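Local coordinates for dual specificity protein phosphatase 8 (Homo sapiens, PDB 4JMK) that probably dephosphorylates phosphotyrosine, phosphoserine and phosphothreonine in proteins through its phosphatase domain, and so restrains mitogen-activated protein kinases, at residues Leu7-Leu19 / Cys82-Ala96. The protein carries 1 engineered substitution. Sequence-based numbering, arbitrary orientation.
Engineered in segment 82-96: Ser88 (natural residue Cys). With SO4 (sulfate ion), chain C; SO4 (sulfate ion), chain D.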
ATOM      1  N   LEU A   7      -1.030   9.824   3.352  1.00 15.81           N
ATOM      2  CA  LEU A   7      -1.132  11.015   2.500  1.00 16.12           C
ATOM      3  C   LEU A   7      -2.611  11.389   2.488  1.00 15.69           C
ATOM      4  O   LEU A   7      -3.429  10.588   2.930  1.00 17.46           O
ATOM      5  CB  LEU A   7      -0.656  10.690   1.083  1.00 15.59           C
ATOM      6  CG  LEU A   7       0.762  10.121   0.945  1.00 13.24           C
ATOM      7  CD1 LEU A   7       1.041   9.801  -0.523  1.00 17.10           C
ATOM      8  CD2 LEU A   7       1.799  11.112   1.462  1.00 17.28           C
ATOM      9  N   PRO A   8      -2.968  12.594   1.989  1.00 15.81           N
ATOM     10  CA  PRO A   8      -4.393  12.945   2.047  1.00 15.54           C
ATOM     11  C   PRO A   8      -5.300  11.925   1.352  1.00 17.90           C
ATOM     12  O   PRO A   8      -6.449  11.761   1.766  1.00 22.12           O
ATOM     13  CB  PRO A   8      -4.451  14.311   1.330  1.00 18.90           C
ATOM     14  CG  PRO A   8      -3.125  14.919   1.585  1.00 19.13           C
ATOM     15  CD  PRO A   8      -2.139  13.739   1.561  1.00 17.62           C
ATOM     16  N   HIS A   9      -4.799  11.231   0.333  1.00 12.17           N
ATOM     17  CA  HIS A   9      -5.627  10.249  -0.362  1.00 14.06           C
ATOM     18  C   HIS A   9      -5.281   8.819   0.044  1.00 14.42           C
ATOM     19  O   HIS A   9      -5.872   7.877  -0.455  1.00 16.24           O
ATOM     20  CB  HIS A   9      -5.500  10.400  -1.880  1.00 18.92           C
ATOM     21  CG  HIS A   9      -4.099  10.236  -2.396  1.00 17.34           C
ATOM     22  ND1 HIS A   9      -3.080  11.114  -2.076  1.00 17.69           N
ATOM     23  CD2 HIS A   9      -3.554   9.310  -3.222  1.00 15.92           C
ATOM     24  CE1 HIS A   9      -1.970  10.726  -2.679  1.00 17.66           C
ATOM     25  NE2 HIS A   9      -2.229   9.640  -3.384  1.00 20.37           N
ATOM     26  N   LEU A  10      -4.320   8.646   0.945  1.00 11.83           N
ATOM     27  CA  LEU A  10      -3.831   7.284   1.223  1.00 10.19           C
ATOM     28  C   LEU A  10      -3.778   6.947   2.714  1.00 14.78           C
ATOM     29  O   LEU A  10      -3.024   7.577   3.489  1.00 17.27           O
ATOM     30  CB  LEU A  10      -2.437   7.097   0.584  1.00 11.81           C
ATOM     31  CG  LEU A  10      -1.741   5.757   0.854  1.00 18.03           C
ATOM     32  CD1 LEU A  10      -2.509   4.628   0.188  1.00 21.89           C
ATOM     33  CD2 LEU A  10      -0.313   5.813   0.332  1.00 20.44           C
ATOM     34  N   TYR A  11      -4.578   5.950   3.097  1.00 13.47           N
ATOM     35  CA  TYR A  11      -4.624   5.419   4.459  1.00 13.78           C
ATOM     36  C   TYR A  11      -4.023   4.028   4.526  1.00 11.44           C
ATOM     37  O   TYR A  11      -4.059   3.277   3.542  1.00 13.76           O
ATOM     38  CB  TYR A  11      -6.075   5.317   4.939  1.00 18.17           C
ATOM     39  CG  TYR A  11      -6.729   6.653   5.170  1.00 20.50           C
ATOM     40  CD1 TYR A  11      -7.216   7.394   4.106  1.00 19.97           C
ATOM     41  CD2 TYR A  11      -6.883   7.159   6.460  1.00 23.38           C
ATOM     42  CE1 TYR A  11      -7.820   8.620   4.308  1.00 34.58           C
ATOM     43  CE2 TYR A  11      -7.493   8.383   6.672  1.00 28.34           C
ATOM     44  CZ  TYR A  11      -7.961   9.108   5.588  1.00 36.32           C
ATOM     45  OH  TYR A  11      -8.567  10.332   5.779  1.00 40.33           O
ATOM     46  N   LEU A  12      -3.501   3.677   5.706  1.00 15.62           N
ATOM     47  CA  LEU A  12      -2.927   2.357   5.953  1.00 15.45           C
ATOM     48  C   LEU A  12      -3.577   1.786   7.222  1.00 15.11           C
ATOM     49  O   LEU A  12      -3.628   2.461   8.250  1.00 22.28           O
ATOM     50  CB  LEU A  12      -1.403   2.498   6.127  1.00 15.89           C
ATOM     51  CG  LEU A  12      -0.530   1.266   6.331  1.00 24.15           C
ATOM     52  CD1 LEU A  12      -0.781   0.276   5.208  1.00 19.99           C
ATOM     53  CD2 LEU A  12       0.949   1.676   6.382  1.00 22.08           C
ATOM     54  N   GLY A  13      -4.105   0.570   7.156  1.00 15.85           N
ATOM     55  CA  GLY A  13      -4.825   0.044   8.305  1.00 16.07           C
ATOM     56  C   GLY A  13      -4.925  -1.463   8.351  1.00 15.88           C
ATOM     57  O   GLY A  13      -4.247  -2.162   7.589  1.00 16.60           O
ATOM     58  N   SER A  14      -5.774  -1.956   9.260  1.00 15.95           N
ATOM     59  CA  SER A  14      -5.914  -3.387   9.538  1.00 17.23           C
ATOM     60  C   SER A  14      -7.239  -3.922   9.019  1.00 20.92           C
ATOM     61  O   SER A  14      -8.109  -3.149   8.597  1.00 21.30           O
ATOM     62  CB  SER A  14      -5.878  -3.627  11.045  1.00 17.90           C
ATOM     63  OG  SER A  14      -7.013  -3.040  11.669  1.00 18.32           O
ATOM     64  N   GLN A  15      -7.402  -5.241   9.077  1.00 18.05           N
ATOM     65  CA  GLN A  15      -8.694  -5.845   8.762  1.00 17.44           C
ATOM     66  C   GLN A  15      -9.797  -5.267   9.652  1.00 21.45           C
ATOM     67  O   GLN A  15     -10.887  -4.944   9.172  1.00 20.64           O
ATOM     68  CB  GLN A  15      -8.641  -7.377   8.914  1.00 18.64           C
ATOM     69  CG  GLN A  15     -10.025  -8.026   8.802  1.00 21.84           C
ATOM     70  CD  GLN A  15      -9.962  -9.537   8.809  1.00 27.21           C
ATOM     71  OE1 GLN A  15      -9.285 -10.144   7.980  1.00 33.09           O
ATOM     72  NE2 GLN A  15     -10.661 -10.153   9.753  1.00 40.28           N
ATOM     73  N   LYS A  16      -9.515  -5.120  10.946  1.00 22.95           N
ATOM     74  CA  LYS A  16     -10.503  -4.537  11.853  1.00 26.36           C
ATOM     75  C   LYS A  16     -10.896  -3.117  11.461  1.00 24.63           C
ATOM     76  O   LYS A  16     -12.059  -2.757  11.591  1.00 18.10           O
ATOM     77  CB  LYS A  16     -10.033  -4.574  13.314  1.00 26.64           C
ATOM     78  CG  LYS A  16      -9.912  -5.983  13.887  1.00 44.67           C
ATOM     79  CD  LYS A  16      -9.837  -5.976  15.414  1.00 54.66           C
ATOM     80  CE  LYS A  16      -9.313  -7.311  15.952  1.00 60.20           C
ATOM     81  NZ  LYS A  16      -9.408  -7.406  17.442  1.00 61.32           N
ATOM     82  N   ASP A  17      -9.935  -2.309  11.006  1.00 20.73           N
ATOM     83  CA  ASP A  17     -10.242  -0.974  10.483  1.00 23.97           C
ATOM     84  C   ASP A  17     -11.202  -1.017   9.290  1.00 21.37           C
ATOM     85  O   ASP A  17     -12.244  -0.348   9.293  1.00 19.60           O
ATOM     86  CB  ASP A  17      -8.961  -0.244  10.047  1.00 21.14           C
ATOM     87  CG  ASP A  17      -8.063   0.117  11.207  1.00 24.78           C
ATOM     88  OD1 ASP A  17      -8.586   0.325  12.321  1.00 25.83           O
ATOM     89  OD2 ASP A  17      -6.830   0.206  11.000  1.00 25.37           O
ATOM     90  N   VAL A  18     -10.851  -1.792   8.268  1.00 19.57           N
ATOM     91  CA  VAL A  18     -11.567  -1.740   6.992  1.00 20.07           C
ATOM     92  C   VAL A  18     -12.988  -2.311   7.106  1.00 23.05           C
ATOM     93  O   VAL A  18     -13.866  -1.974   6.309  1.00 19.02           O
ATOM     94  CB  VAL A  18     -10.779  -2.463   5.868  1.00 18.58           C
ATOM     95  CG1 VAL A  18     -10.933  -3.980   5.987  1.00 20.10           C
ATOM     96  CG2 VAL A  18     -11.242  -1.996   4.494  1.00 19.85           C
ATOM     97  N   LEU A  19     -13.216  -3.149   8.115  1.00 20.57           N
ATOM     98  CA  LEU A  19     -14.534  -3.763   8.318  1.00 21.84           C
ATOM     99  C   LEU A  19     -15.416  -2.945   9.259  1.00 25.03           C
ATOM    100  O   LEU A  19     -16.601  -3.254   9.450  1.00 28.35           O
ATOM    101  CB  LEU A  19     -14.389  -5.197   8.843  1.00 22.79           C
ATOM    102  CG  LEU A  19     -13.723  -6.188   7.883  1.00 24.04           C
ATOM    103  CD1 LEU A  19     -13.614  -7.573   8.523  1.00 20.20           C
ATOM    104  CD2 LEU A  19     -14.497  -6.261   6.575  1.00 25.98           C
ATOM    105  N   CYS A  82     -10.598  10.763  -4.449  1.00 20.93           N
ATOM    106  CA  CYS A  82     -11.097   9.839  -3.433  1.00 22.52           C
ATOM    107  C   CYS A  82      -9.963   9.350  -2.537  1.00 23.43           C
ATOM    108  O   CYS A  82      -8.794   9.437  -2.903  1.00 25.85           O
ATOM    109  CB  CYS A  82     -11.777   8.636  -4.083  1.00 21.58           C
ATOM    110  SG  CYS A  82     -13.400   8.989  -4.841  1.00 31.90           S
ATOM    111  N   GLN A  83     -10.318   8.823  -1.368  1.00 16.59           N
ATOM    112  CA  GLN A  83      -9.329   8.237  -0.470  1.00 16.26           C
ATOM    113  C   GLN A  83      -9.369   6.724  -0.607  1.00 18.82           C
ATOM    114  O   GLN A  83     -10.443   6.146  -0.801  1.00 16.25           O
ATOM    115  CB  GLN A  83      -9.615   8.626   0.987  1.00 19.27           C
ATOM    116  CG  GLN A  83      -9.527  10.122   1.264  1.00 27.94           C
ATOM    117  CD  GLN A  83     -10.854  10.804   1.029  1.00 40.47           C
ATOM    118  OE1 GLN A  83     -11.778  10.672   1.836  1.00 38.33           O
ATOM    119  NE2 GLN A  83     -10.968  11.519  -0.086  1.00 48.93           N
ATOM    120  N   VAL A  84      -8.200   6.088  -0.511  1.00 17.50           N
ATOM    121  CA  VAL A  84      -8.095   4.633  -0.578  1.00  9.70           C
ATOM    122  C   VAL A  84      -7.428   4.158   0.700  1.00 13.03           C
ATOM    123  O   VAL A  84      -6.514   4.821   1.207  1.00 15.37           O
ATOM    124  CB  VAL A  84      -7.291   4.175  -1.833  1.00 16.29           C
ATOM    125  CG1 VAL A  84      -5.956   4.898  -1.916  1.00 17.01           C
ATOM    126  CG2 VAL A  84      -7.072   2.666  -1.835  1.00 15.85           C
ATOM    127  N   ILE A  85      -7.902   3.045   1.251  1.00 12.60           N
ATOM    128  CA  ILE A  85      -7.184   2.423   2.346  1.00 11.53           C
ATOM    129  C   ILE A  85      -6.506   1.162   1.839  1.00 15.19           C
ATOM    130  O   ILE A  85      -7.108   0.342   1.120  1.00 15.54           O
ATOM    131  CB  ILE A  85      -8.096   2.105   3.554  1.00 11.16           C
ATOM    132  CG1 ILE A  85      -7.278   1.486   4.691  1.00 15.79           C
ATOM    133  CG2 ILE A  85      -9.212   1.183   3.157  1.00 12.04           C
ATOM    134  CD1 ILE A  85      -8.124   1.044   5.866  1.00 22.84           C
ATOM    135  N   VAL A  86      -5.233   1.038   2.191  1.00 11.30           N
ATOM    136  CA  VAL A  86      -4.488  -0.173   1.916  1.00 10.81           C
ATOM    137  C   VAL A  86      -4.410  -0.921   3.238  1.00 12.17           C
ATOM    138  O   VAL A  86      -3.996  -0.355   4.257  1.00 17.28           O
ATOM    139  CB  VAL A  86      -3.076   0.142   1.448  1.00 16.03           C
ATOM    140  CG1 VAL A  86      -2.371  -1.146   1.064  1.00 16.29           C
ATOM    141  CG2 VAL A  86      -3.137   1.066   0.267  1.00 21.74           C
ATOM    142  N   HIS A  87      -4.814  -2.187   3.237  1.00 15.98           N
ATOM    143  CA  HIS A  87      -4.847  -2.944   4.481  1.00 18.54           C
ATOM    144  C   HIS A  87      -4.429  -4.381   4.264  1.00 16.08           C
ATOM    145  O   HIS A  87      -4.409  -4.882   3.134  1.00 15.28           O
ATOM    146  CB  HIS A  87      -6.255  -2.927   5.103  1.00 17.00           C
ATOM    147  CG  HIS A  87      -7.210  -3.876   4.452  1.00 16.44           C
ATOM    148  ND1 HIS A  87      -7.383  -5.181   4.883  1.00 20.53           N
ATOM    149  CD2 HIS A  87      -8.033  -3.727   3.385  1.00 13.88           C
ATOM    150  CE1 HIS A  87      -8.268  -5.783   4.113  1.00 19.84           C
ATOM    151  NE2 HIS A  87      -8.679  -4.926   3.196  1.00 15.80           N
ATOM    152  N   SER A  88      -4.073  -5.036   5.362  1.00 14.81           N
ATOM    153  CA  SER A  88      -3.923  -6.479   5.365  1.00 13.97           C
ATOM    154  C   SER A  88      -4.579  -6.960   6.650  1.00 18.85           C
ATOM    155  O   SER A  88      -5.546  -6.352   7.104  1.00 25.36           O
ATOM    156  CB  SER A  88      -2.443  -6.859   5.271  1.00 19.81           C
ATOM    157  OG  SER A  88      -1.639  -5.943   5.996  1.00 30.96           O
ATOM    158  N   LEU A  89      -4.076  -8.030   7.256  1.00 22.04           N
ATOM    159  CA  LEU A  89      -4.682  -8.490   8.499  1.00 19.64           C
ATOM    160  C   LEU A  89      -4.405  -7.501   9.628  1.00 27.10           C
ATOM    161  O   LEU A  89      -5.331  -6.987  10.269  1.00 23.43           O
ATOM    162  CB  LEU A  89      -4.171  -9.887   8.868  1.00 20.93           C
ATOM    163  CG  LEU A  89      -4.805 -10.528  10.112  1.00 27.90           C
ATOM    164  CD1 LEU A  89      -6.311 -10.536   9.990  1.00 30.37           C
ATOM    165  CD2 LEU A  89      -4.299 -11.933  10.282  1.00 30.03           C
ATOM    166  N   ALA A  90      -3.124  -7.226   9.854  1.00 25.00           N
ATOM    167  CA  ALA A  90      -2.696  -6.382  10.965  1.00 22.81           C
ATOM    168  C   ALA A  90      -2.289  -4.999  10.479  1.00 25.07           C
ATOM    169  O   ALA A  90      -2.229  -4.050  11.260  1.00 25.67           O
ATOM    170  CB  ALA A  90      -1.529  -7.040  11.711  1.00 30.08           C
ATOM    171  N   GLY A  91      -1.983  -4.890   9.192  1.00 23.52           N
ATOM    172  CA  GLY A  91      -1.566  -3.615   8.648  1.00 20.01           C
ATOM    173  C   GLY A  91      -0.149  -3.247   9.052  1.00 20.24           C
ATOM    174  O   GLY A  91       0.191  -2.063   9.125  1.00 19.64           O
ATOM    175  N   ILE A  92       0.695  -4.251   9.293  1.00 21.56           N
ATOM    176  CA  ILE A  92       2.081  -3.949   9.662  1.00 22.15           C
ATOM    177  C   ILE A  92       3.166  -4.478   8.717  1.00 24.09           C
ATOM    178  O   ILE A  92       4.346  -4.161   8.905  1.00 21.67           O
ATOM    179  CB  ILE A  92       2.417  -4.382  11.124  1.00 27.07           C
ATOM    180  CG1 ILE A  92       2.570  -5.899  11.248  1.00 25.49           C
ATOM    181  CG2 ILE A  92       1.393  -3.828  12.124  1.00 22.14           C
ATOM    182  CD1 ILE A  92       2.909  -6.335  12.673  1.00 32.14           C
ATOM    183  N   SER A  93       2.787  -5.284   7.724  1.00 20.00           N
ATOM    184  CA  SER A  93       3.786  -5.890   6.827  1.00 16.20           C
ATOM    185  C   SER A  93       3.418  -5.798   5.342  1.00 18.51           C
ATOM    186  O   SER A  93       4.030  -5.044   4.600  1.00 18.01           O
ATOM    187  CB  SER A  93       4.017  -7.357   7.206  1.00 19.68           C
ATOM    188  OG  SER A  93       5.101  -7.906   6.473  1.00 21.96           O
ATOM    189  N   ARG A  94       2.437  -6.590   4.910  1.00 18.50           N
ATOM    190  CA  ARG A  94       2.035  -6.623   3.497  1.00 18.34           C
ATOM    191  C   ARG A  94       1.550  -5.266   2.999  1.00 20.18           C
ATOM    192  O   ARG A  94       2.102  -4.711   2.044  1.00 18.87           O
ATOM    193  CB  ARG A  94       0.955  -7.679   3.268  1.00 19.38           C
ATOM    194  CG  ARG A  94       1.492  -9.110   3.305  1.00 21.61           C
ATOM    195  CD  ARG A  94       0.354 -10.104   3.420  1.00 24.75           C
ATOM    196  NE  ARG A  94      -0.284 -10.038   4.733  1.00 24.75           N
ATOM    197  CZ  ARG A  94      -1.310 -10.799   5.106  1.00 29.00           C
ATOM    198  NH1 ARG A  94      -1.828 -11.680   4.256  1.00 22.60           N
ATOM    199  NH2 ARG A  94      -1.827 -10.674   6.323  1.00 25.20           N
ATOM    200  N   SER A  95       0.534  -4.722   3.660  1.00 18.47           N
ATOM    201  CA  SER A  95       0.010  -3.417   3.295  1.00 18.20           C
ATOM    202  C   SER A  95       1.041  -2.309   3.503  1.00 13.40           C
ATOM    203  O   SER A  95       1.165  -1.392   2.681  1.00 14.78           O
ATOM    204  CB  SER A  95      -1.249  -3.133   4.111  1.00 19.41           C
ATOM    205  OG  SER A  95      -0.974  -3.262   5.496  1.00 18.33           O
ATOM    206  N   ALA A  96       1.803  -2.391   4.591  1.00 12.08           N
ATOM    207  CA  ALA A  96       2.798  -1.358   4.871  1.00 13.88           C
ATOM    208  C   ALA A  96       3.809  -1.274   3.726  1.00 11.94           C
ATOM    209  O   ALA A  96       4.196  -0.183   3.294  1.00 13.28           O
ATOM    210  CB  ALA A  96       3.504  -1.662   6.196  1.00 15.76           C
TER
HETATM  211  S   SO4 C 501       0.196  -7.924   7.803  1.00 28.50           S
HETATM  212  O1  SO4 C 501      -1.158  -8.434   8.023  1.00 34.77           O
HETATM  213  O2  SO4 C 501       0.755  -8.627   6.654  1.00 24.70           O
HETATM  214  O3  SO4 C 501       0.992  -8.198   8.988  1.00 38.31           O
HETATM  215  O4  SO4 C 501       0.193  -6.502   7.564  1.00 29.21           O
HETATM  216  S   SO4 D 502      -3.462 -15.186   4.049  1.00 46.53           S
HETATM  217  O1  SO4 D 502      -4.559 -16.137   4.191  1.00 45.05           O
HETATM  218  O2  SO4 D 502      -2.583 -15.661   2.983  1.00 49.20           O
HETATM  219  O3  SO4 D 502      -2.721 -15.130   5.309  1.00 51.44           O
HETATM  220  O4  SO4 D 502      -3.979 -13.860   3.714  1.00 31.17           O
HETATM  221  O   HOH W   1      -7.200  -6.693  12.197  1.00 23.18           O
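Tyr11 N donates to Val84 O in the parallel pairing of strands 10-13 and 83-87 of the dual-specificity phosphatase domain, where strand 83-87 runs into the P-loop, residues 88-94. Four backbone bonds set the register; in the straightest, Val86 N reaches Tyr11 O at 2.9 Å and 175°. Past the strands, Gln15 N donates to Leu89 O from above the carbonyl plane, tying helix 15-18 to the loop; Asp17 N to Ser14 OG and Ser14 N to Asp17 OD2 make its capping box.

Apolar packing differs by face. Leu10 CD1 meets Val86 CG2 at 3.6 Å, and Leu12 CD2 lies 4.2 Å from Ala96 CB of helix 94-107. On the face carrying Ile85 and His87, Val18 of helix 15-18 packs down: CG1 sits over the His87 ring, 3.7 Å from the centroid, a CH-pi contact. In the ring plane, ND1 donates to Ser88 O at 3.1 Å, fixing the ring's rotation. An alanine replacing His87 would probably leave Val18 without its aromatic platform and Ser88 O without this donor.

The loop wraps the chain C sulfate, probably from the crystallisation liquor, where a substrate phosphate would be expected: Ala90 N meets its O1 at 2.9 Å and 177°. Ser88 is engineered from the predicted nucleophilic cysteine. Arg94 NE grips O2 of that sulfate at 2.6 Å, at the guanidinium edge.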